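Local coordinates for endoglucanase (Thermotoga maritima, PDB 1VHO), which is probably a metal-dependent aminopeptidase of the M42 family, expected to use two divalent metal ions per subunit, at residues L14-G19 / Q157-T162. Sequence-based numbering, arbitrary orientation.
Sequences LSNLDG and QTAFET
The flat carboxamide of Asn-16 meets Ala-159 at its oxygen edge: OD1 takes the backbone N-H of Ala-159 on a lone pair, in the carbonyl plane, with OD1 to N 2.8 Å and an N-H...O angle of 161°. Neither face is stacked upon by the other segment: CB of Ala-159 and CA of Thr-158 lie past OD1, to opposite sides of the amide plane, 3.6 and 3.5 Å from OD1. The amide's ND2 donates to water 2, which in turn donates to Ala-159 O, and so the two ends of one side chain serve both the N-H and the C=O of Ala-159, one directly and one through solvent. Asn-16 keeps CG beside its own backbone N (chi1 -69°), which carries the amide off the last turn of helix 7-16 and toward the backbone at Ala-159. One residue earlier in the helix, Ser-15 touches the same methyl, OG to CB 3.9 Å. Water 1 donates both to Ser-15 OG and to Gln-157 O, while OG is also hydrogen-bonded to Lys-169 O. Here the C-terminal end of the N-terminal helix meets the link that leads from strand 152-155 of the six-stranded sheet to strand 160-162, at the junction between the two domains of an M42-type peptidase.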
loop_
_atom_site.group_PDB
_atom_site.type_symbol
_atom_site.label_atom_id
_atom_site.label_comp_id
_atom_site.label_asym_id
_atom_site.label_seq_id
_atom_site.Cartn_x
_atom_site.Cartn_y
_atom_site.Cartn_z
ATOM N N LEU A 14 9.240 -3.105 -3.851
ATOM C CA LEU A 14 7.799 -3.291 -3.543
ATOM C C LEU A 14 6.955 -2.524 -4.555
ATOM O O LEU A 14 5.960 -3.025 -5.039
ATOM C CB LEU A 14 7.476 -2.830 -2.120
ATOM C CG LEU A 14 7.928 -3.794 -0.982
ATOM C CD1 LEU A 14 7.844 -3.075 0.372
ATOM C CD2 LEU A 14 7.032 -5.019 -1.016
ATOM N N SER A 15 7.427 -1.324 -4.895
ATOM C CA SER A 15 6.711 -0.503 -5.891
ATOM C C SER A 15 6.687 -1.172 -7.267
ATOM O O SER A 15 5.633 -1.161 -7.943
ATOM C CB SER A 15 7.459 0.836 -5.957
ATOM O OG SER A 15 6.942 1.589 -7.056
ATOM N N ASN A 16 7.799 -1.776 -7.679
ATOM C CA ASN A 16 7.867 -2.388 -9.016
ATOM C C ASN A 16 7.036 -3.647 -9.173
ATOM O O ASN A 16 6.660 -3.947 -10.321
ATOM C CB ASN A 16 9.317 -2.673 -9.428
ATOM C CG ASN A 16 10.093 -1.393 -9.694
ATOM O OD1 ASN A 16 9.544 -0.348 -10.037
ATOM N ND2 ASN A 16 11.422 -1.466 -9.564
ATOM N N LEU A 17 6.847 -4.458 -8.132
ATOM C CA LEU A 17 6.003 -5.642 -8.219
ATOM C C LEU A 17 4.569 -5.269 -8.647
ATOM O O LEU A 17 4.054 -4.186 -8.313
ATOM C CB LEU A 17 5.887 -6.268 -6.819
ATOM C CG LEU A 17 7.231 -6.799 -6.272
ATOM C CD1 LEU A 17 7.041 -7.026 -4.762
ATOM C CD2 LEU A 17 7.578 -8.091 -6.999
ATOM N N ASP A 18 3.923 -6.219 -9.348
ATOM C CA ASP A 18 2.554 -5.990 -9.781
ATOM C C ASP A 18 1.560 -6.819 -8.986
ATOM O O ASP A 18 1.565 -8.065 -9.054
ATOM C CB ASP A 18 2.397 -6.254 -11.283
ATOM C CG ASP A 18 3.238 -5.353 -12.166
ATOM O OD1 ASP A 18 3.629 -4.244 -11.742
ATOM O OD2 ASP A 18 3.568 -5.741 -13.330
ATOM N N GLY A 19 0.658 -6.117 -8.283
ATOM C CA GLY A 19 -0.397 -6.820 -7.524
ATOM C C GLY A 19 -1.686 -6.014 -7.559
ATOM O O GLY A 19 -2.089 -5.364 -6.579
ATOM N N GLN A 157 5.641 1.592 -14.544
ATOM C CA GLN A 157 6.574 2.564 -13.954
ATOM C C GLN A 157 7.704 1.833 -13.229
ATOM O O GLN A 157 7.422 0.940 -12.406
ATOM C CB GLN A 157 5.851 3.388 -12.871
ATOM C CG GLN A 157 6.723 4.483 -12.199
ATOM C CD GLN A 157 7.024 5.613 -13.151
ATOM O OE1 GLN A 157 6.223 6.010 -14.001
ATOM N NE2 GLN A 157 8.208 6.269 -13.058
ATOM N N THR A 158 8.912 2.296 -13.498
ATOM C CA THR A 158 10.094 1.701 -12.820
ATOM C C THR A 158 10.468 2.678 -11.697
ATOM O O THR A 158 10.652 3.864 -11.978
ATOM C CB THR A 158 11.214 1.563 -13.840
ATOM O OG1 THR A 158 10.795 0.512 -14.778
ATOM C CG2 THR A 158 12.533 1.092 -13.216
ATOM N N ALA A 159 10.528 2.197 -10.461
ATOM C CA ALA A 159 10.821 3.102 -9.364
ATOM C C ALA A 159 12.249 3.672 -9.433
ATOM O O ALA A 159 13.152 2.989 -9.947
ATOM C CB ALA A 159 10.638 2.369 -8.030
ATOM N N PHE A 160 12.440 4.858 -8.869
ATOM C CA PHE A 160 13.781 5.456 -8.874
ATOM C C PHE A 160 13.996 6.247 -7.582
ATOM O O PHE A 160 13.102 6.522 -6.788
ATOM C CB PHE A 160 14.007 6.383 -10.067
ATOM C CG PHE A 160 13.131 7.591 -10.232
ATOM C CD1 PHE A 160 13.447 8.797 -9.618
ATOM C CD2 PHE A 160 11.974 7.549 -10.969
ATOM C CE1 PHE A 160 12.625 9.910 -9.760
ATOM C CE2 PHE A 160 11.145 8.643 -11.141
ATOM C CZ PHE A 160 11.485 9.842 -10.508
ATOM N N GLU A 161 15.272 6.557 -7.353
ATOM C CA GLU A 161 15.634 7.372 -6.205
ATOM C C GLU A 161 16.114 8.724 -6.739
ATOM O O GLU A 161 16.714 8.823 -7.831
ATOM C CB GLU A 161 16.790 6.707 -5.442
ATOM C CG GLU A 161 16.329 5.485 -4.672
ATOM C CD GLU A 161 17.432 4.752 -3.938
ATOM O OE1 GLU A 161 18.463 4.426 -4.604
ATOM O OE2 GLU A 161 17.264 4.425 -2.739
ATOM N N THR A 162 15.711 9.771 -6.055
ATOM C CA THR A 162 16.129 11.114 -6.405
ATOM C C THR A 162 16.273 11.917 -5.102
ATOM O O THR A 162 15.373 11.854 -4.295
ATOM C CB THR A 162 15.204 11.834 -7.369
ATOM O OG1 THR A 162 15.698 13.195 -7.547
ATOM C CG2 THR A 162 13.773 11.921 -6.808
HETATM O O HOH W 1 7.370 2.078 -9.823
HETATM O O HOH W 2 13.630 0.284 -9.759
#